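Long-range contacts in DTDP-4-dehydrorhamnose reductase, rfbD ortholog (Clostridium acetobutylicum, PDB 1VL0), which probably catalyses the final, reductive step of dTDP-L-rhamnose biosynthesis, turning dTDP-6-deoxy-L-lyxo-4-hexulose into dTDP-L-rhamnose, and binds a nicotinamide dinucleotide cofactor: residues Y227-V231 and K242-C246; D189-T193 and R257-V262. All coordinates share one frame; numbering follows the deposited sequence.

Contact 1: residues Y227-V231 and K242-C246; sequences YDFAV and KVTPC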
loop_
_atom_site.group_PDB
_atom_site.type_symbol
_atom_site.label_atom_id
_atom_site.label_comp_id
_atom_site.label_asym_id
_atom_site.label_seq_id
_atom_site.Cartn_x
_atom_site.Cartn_y
_atom_site.Cartn_z
ATOM N N TYR A 227 -25.043 -3.844 -26.688
ATOM C CA TYR A 227 -26.208 -3.880 -27.563
ATOM C C TYR A 227 -26.970 -2.524 -27.505
ATOM O O TYR A 227 -27.216 -1.880 -28.516
ATOM C CB TYR A 227 -27.099 -5.091 -27.219
ATOM C CG TYR A 227 -28.489 -5.001 -27.823
ATOM C CD1 TYR A 227 -28.719 -5.315 -29.168
ATOM C CD2 TYR A 227 -29.563 -4.536 -27.057
ATOM C CE1 TYR A 227 -29.982 -5.194 -29.720
ATOM C CE2 TYR A 227 -30.818 -4.410 -27.591
ATOM C CZ TYR A 227 -31.028 -4.741 -28.932
ATOM O OH TYR A 227 -32.285 -4.624 -29.453
ATOM N N ASP A 228 -27.288 -2.058 -26.305
ATOM C CA ASP A 228 -27.981 -0.797 -26.143
ATOM C C ASP A 228 -27.150 0.365 -26.739
ATOM O O ASP A 228 -27.684 1.318 -27.305
ATOM C CB ASP A 228 -28.188 -0.491 -24.681
ATOM C CG ASP A 228 -29.092 -1.468 -23.959
ATOM O OD1 ASP A 228 -30.071 -1.947 -24.570
ATOM O OD2 ASP A 228 -28.870 -1.783 -22.765
ATOM N N PHE A 229 -25.850 0.286 -26.569
ATOM C CA PHE A 229 -24.903 1.310 -27.076
ATOM C C PHE A 229 -25.030 1.352 -28.611
ATOM O O PHE A 229 -25.245 2.425 -29.191
ATOM C CB PHE A 229 -23.523 0.919 -26.588
ATOM C CG PHE A 229 -22.428 1.927 -26.809
ATOM C CD1 PHE A 229 -22.643 3.194 -27.356
ATOM C CD2 PHE A 229 -21.137 1.593 -26.433
ATOM C CE1 PHE A 229 -21.579 4.095 -27.529
ATOM C CE2 PHE A 229 -20.091 2.505 -26.605
ATOM C CZ PHE A 229 -20.318 3.744 -27.171
ATOM N N ALA A 230 -24.987 0.175 -29.247
ATOM C CA ALA A 230 -25.112 0.051 -30.707
ATOM C C ALA A 230 -26.461 0.589 -31.203
ATOM O O ALA A 230 -26.524 1.359 -32.162
ATOM C CB ALA A 230 -24.924 -1.391 -31.128
ATOM N N VAL A 231 -27.542 0.199 -30.539
ATOM C CA VAL A 231 -28.873 0.633 -30.912
ATOM C C VAL A 231 -28.982 2.161 -30.868
ATOM O O VAL A 231 -29.584 2.782 -31.754
ATOM C CB VAL A 231 -29.937 -0.043 -29.987
ATOM C CG1 VAL A 231 -31.334 0.565 -30.185
ATOM C CG2 VAL A 231 -30.006 -1.509 -30.315
ATOM N N LYS A 242 -30.396 -3.839 -38.598
ATOM C CA LYS A 242 -31.084 -4.548 -37.529
ATOM C C LYS A 242 -30.043 -5.100 -36.557
ATOM O O LYS A 242 -29.227 -5.943 -36.940
ATOM C CB LYS A 242 -31.913 -5.695 -38.135
ATOM C CG LYS A 242 -32.816 -6.446 -37.152
ATOM N N VAL A 243 -30.074 -4.643 -35.308
ATOM C CA VAL A 243 -29.172 -5.152 -34.300
ATOM C C VAL A 243 -29.916 -6.203 -33.514
ATOM O O VAL A 243 -31.053 -5.996 -33.121
ATOM C CB VAL A 243 -28.642 -4.060 -33.362
ATOM C CG1 VAL A 243 -27.518 -4.608 -32.510
ATOM C CG2 VAL A 243 -28.128 -2.873 -34.159
ATOM N N THR A 244 -29.248 -7.333 -33.310
ATOM C CA THR A 244 -29.756 -8.468 -32.549
ATOM C C THR A 244 -28.900 -8.621 -31.289
ATOM O O THR A 244 -27.666 -8.625 -31.368
ATOM C CB THR A 244 -29.667 -9.745 -33.417
ATOM O OG1 THR A 244 -30.670 -9.699 -34.429
ATOM C CG2 THR A 244 -30.055 -10.977 -32.667
ATOM N N PRO A 245 -29.538 -8.748 -30.125
ATOM C CA PRO A 245 -28.794 -8.977 -28.893
ATOM C C PRO A 245 -28.288 -10.404 -28.848
ATOM O O PRO A 245 -29.013 -11.331 -29.202
ATOM C CB PRO A 245 -29.830 -8.722 -27.784
ATOM C CG PRO A 245 -31.162 -8.872 -28.428
ATOM C CD PRO A 245 -30.994 -8.705 -29.902
ATOM N N CYS A 246 -27.044 -10.591 -28.435
ATOM C CA CYS A 246 -26.525 -11.948 -28.256
ATOM C C CYS A 246 -25.801 -12.094 -26.915
ATOM O O CYS A 246 -25.771 -11.164 -26.099
ATOM C CB CYS A 246 -25.614 -12.323 -29.422
ATOM S SG CYS A 246 -24.048 -11.446 -29.424
#
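In the substrate-binding part of this short-chain dehydrogenase/reductase fold, the ring of Tyr227, in the first turn of helix 226-237, packs on Val243 and Pro245 of strand 242-246, one half of a small two-stranded parallel sheet with strand 183-187. The chain reverses between helix and strand, which run almost exactly antiparallel, at 173°, their axes 9.0 Å apart. No hydrogen bond joins them; the side chains meet through carbon atoms, and Tyr227 CE1 also lies against the backbone between Thr244 and Pro245. Tyr227 CG stands anti to the backbone N (chi1 165°), which carries the ring out from the helix to lie alongside the proline, both side chains pointing the same way. Pro245 CB sits over the ring centre in a CH-pi contact, 3.9 Å from the centroid and 13° off the normal, while Pro245 CD comes to 3.7 Å from Tyr227 CE1. On the opposite ring face lies Val231 CG2, one helical turn on and offset toward the rim, so the aromatic plane is clasped between the strand's proline and its own helix. Val243 slides past the tyrosine in the opposite direction: its CG1 reaches Tyr227 CD1 at 3.6 Å, approaching the ring obliquely. The same methyl stands 4.4 Å from Ala230 CB, and Val231 CG2 is 4.2 Å from Val243 CB. Alanine suits the helix face turned to the strand because its single methyl lets Val243 and Val186 of the partner strand come close; valine suits position 243 because one branch, CG1, serves both Tyr227 and Ala230. His188 meets the Tyr227 ring edge-to-face. Dispersion and CH-pi attraction hold helix to strand: Lys242 and Thr244 make backbone bonds to strand 183-187, so a proline is tolerated at 245, its ring carbons packing on the broad tyrosine.

Contact 2: residues D189-T193 and R257-V262; sequences DQVGT and RPKYSV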
loop_
_atom_site.group_PDB
_atom_site.type_symbol
_atom_site.label_atom_id
_atom_site.label_comp_id
_atom_site.label_asym_id
_atom_site.label_seq_id
_atom_site.Cartn_x
_atom_site.Cartn_y
_atom_site.Cartn_z
ATOM N N ASP A 189 -25.197 -9.117 -22.708
ATOM C CA ASP A 189 -24.915 -9.627 -21.372
ATOM C C ASP A 189 -23.642 -9.040 -20.769
ATOM O O ASP A 189 -23.117 -9.556 -19.810
ATOM C CB ASP A 189 -24.909 -11.165 -21.357
ATOM C CG ASP A 189 -23.816 -11.784 -22.213
ATOM O OD1 ASP A 189 -22.997 -11.053 -22.803
ATOM O OD2 ASP A 189 -23.700 -13.039 -22.352
ATOM N N GLN A 190 -23.140 -7.948 -21.327
ATOM C CA GLN A 190 -22.031 -7.216 -20.710
ATOM C C GLN A 190 -22.478 -5.759 -20.582
ATOM O O GLN A 190 -22.917 -5.178 -21.566
ATOM C CB GLN A 190 -20.785 -7.280 -21.572
ATOM C CG GLN A 190 -20.214 -8.713 -21.839
ATOM C CD GLN A 190 -18.993 -8.670 -22.774
ATOM O OE1 GLN A 190 -18.253 -7.668 -22.803
ATOM N NE2 GLN A 190 -18.790 -9.732 -23.540
ATOM N N VAL A 191 -22.415 -5.204 -19.374
ATOM C CA VAL A 191 -22.964 -3.891 -19.114
ATOM C C VAL A 191 -21.912 -2.990 -18.474
ATOM O O VAL A 191 -21.000 -3.441 -17.788
ATOM C CB VAL A 191 -24.283 -3.885 -18.262
ATOM C CG1 VAL A 191 -25.329 -4.932 -18.795
ATOM C CG2 VAL A 191 -24.003 -4.139 -16.857
ATOM N N GLY A 192 -22.061 -1.703 -18.725
ATOM C CA GLY A 192 -21.100 -0.693 -18.298
ATOM C C GLY A 192 -21.732 0.614 -18.695
ATOM O O GLY A 192 -22.933 0.721 -18.771
ATOM N N THR A 193 -20.906 1.603 -18.977
ATOM C CA THR A 193 -21.368 2.896 -19.411
ATOM C C THR A 193 -20.379 3.465 -20.434
ATOM O O THR A 193 -19.203 3.628 -20.090
ATOM C CB THR A 193 -21.400 3.901 -18.263
ATOM O OG1 THR A 193 -21.982 3.292 -17.101
ATOM C CG2 THR A 193 -22.279 5.113 -18.679
ATOM N N ARG A 257 -13.813 -10.934 -20.339
ATOM C CA ARG A 257 -14.470 -9.626 -20.199
ATOM C C ARG A 257 -15.509 -9.656 -19.101
ATOM O O ARG A 257 -16.208 -10.654 -18.948
ATOM C CB ARG A 257 -15.130 -9.221 -21.511
ATOM C CG ARG A 257 -14.144 -8.535 -22.440
ATOM C CD ARG A 257 -14.403 -8.797 -23.866
ATOM N NE ARG A 257 -13.416 -8.124 -24.702
ATOM C CZ ARG A 257 -12.320 -8.686 -25.200
ATOM N NH1 ARG A 257 -12.012 -9.963 -24.931
ATOM N NH2 ARG A 257 -11.524 -7.954 -25.977
ATOM N N PRO A 258 -15.625 -8.568 -18.351
ATOM C CA PRO A 258 -16.487 -8.545 -17.198
ATOM C C PRO A 258 -17.939 -8.556 -17.643
ATOM O O PRO A 258 -18.281 -7.899 -18.619
ATOM C CB PRO A 258 -16.154 -7.191 -16.519
ATOM C CG PRO A 258 -14.992 -6.630 -17.240
ATOM C CD PRO A 258 -15.026 -7.244 -18.603
ATOM N N LYS A 259 -18.790 -9.292 -16.946
ATOM C CA LYS A 259 -20.212 -9.247 -17.237
ATOM C C LYS A 259 -20.788 -7.867 -16.869
ATOM O O LYS A 259 -21.678 -7.364 -17.547
ATOM C CB LYS A 259 -20.963 -10.350 -16.484
ATOM C CG LYS A 259 -20.598 -11.740 -16.977
ATOM C CD LYS A 259 -21.763 -12.682 -17.248
ATOM C CE LYS A 259 -22.048 -12.783 -18.796
ATOM N NZ LYS A 259 -21.047 -13.603 -19.565
ATOM N N TYR A 260 -20.325 -7.325 -15.753
ATOM C CA TYR A 260 -20.867 -6.147 -15.161
ATOM C C TYR A 260 -19.702 -5.247 -14.724
ATOM O O TYR A 260 -19.013 -5.553 -13.743
ATOM C CB TYR A 260 -21.731 -6.498 -13.957
ATOM C CG TYR A 260 -22.457 -5.282 -13.372
ATOM C CD1 TYR A 260 -21.781 -4.365 -12.569
ATOM C CD2 TYR A 260 -23.789 -5.055 -13.620
ATOM C CE1 TYR A 260 -22.403 -3.260 -12.042
ATOM C CE2 TYR A 260 -24.445 -3.958 -13.055
ATOM C CZ TYR A 260 -23.741 -3.056 -12.292
ATOM O OH TYR A 260 -24.377 -1.956 -11.780
ATOM N N SER A 261 -19.500 -4.147 -15.445
ATOM C CA SER A 261 -18.420 -3.233 -15.150
ATOM C C SER A 261 -18.877 -1.786 -15.022
ATOM O O SER A 261 -18.161 -0.866 -15.395
ATOM C CB SER A 261 -17.332 -3.368 -16.221
ATOM O OG SER A 261 -17.888 -3.391 -17.504
ATOM N N VAL A 262 -20.055 -1.592 -14.439
ATOM C CA VAL A 262 -20.551 -0.246 -14.190
ATOM C C VAL A 262 -19.759 0.308 -13.012
ATOM O O VAL A 262 -19.777 -0.282 -11.938
ATOM C CB VAL A 262 -22.063 -0.225 -13.880
ATOM C CG1 VAL A 262 -22.531 1.199 -13.569
ATOM C CG2 VAL A 262 -22.819 -0.756 -15.035
HETATM O O HOH W 1 -18.140 0.754 -17.663
#
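Val191 and Tyr260 form a single parallel beta bridge, by which the loop segment 257-262 is laid along the start of strand 191-196. Val191 N donates to Lys259 O at 2.9 Å, and Ser261 N to Val191 O at 2.9 Å, the latter nearly straight (170°). Lys259 O also receives the CA-H of Gln190, at 3.2 Å. A chi1 of -48° (to CG1) puts Val191 CG2 between the backbone N and the carbonyl carbon, where it presses obliquely on Tyr260 CD2 at 3.4 Å and faces Val262 CG2. That Val262 methyl covers one face of the tyrosine ring, toward its rim, and also rests 3.7 Å from Gly192 CA, where no side chain intervenes. Lysine suits position 259 because its long, flexible chain, bent at three successive torsions beyond CB, can fold back over Asp189; its NZ makes a long salt bridge of 3.9 Å with Asp189 OD2, while Asp189 OD1 bonds to Thr248. Gln190, a long amide extended beyond CG, crosses Arg257 and can set OE1 against Arg257 CB while its NE2 hydrogen-bonds to Thr248 OG1. The arginine's guanidinium departs to a salt bridge with Asp77. A water accepts from Thr193 N and donates to Ser261 O. Strand 191-196 belongs to the main mixed sheet, between strands 155-164 and 224-225, while the loop leads on to helix 266-270 and forms a backbone hydrogen bond between Val262 and Ile125.

In the fold
Contact 1 is nested along the chain inside the loop closed by contact 2: residues 189-193 come first, then 227-231 and 242-246, and finally 257-262. Their centres lie 15 Å apart on the same side of the chain's centre, with nearest atoms about 4 Å apart but not touching. His188, which packs on contact 1, immediately precedes segment 189-193, so strand 183-187 leads from one contact to the other. Strand 224-225, which pairs with strand 191-196, runs straight into helix 226-237, tying the peripheral helix and small sheet of contact 1 to the main sheet beside the cofactor; in contact 2 the side chain of Ser261 lies about 9 Å from the bound dinucleotide.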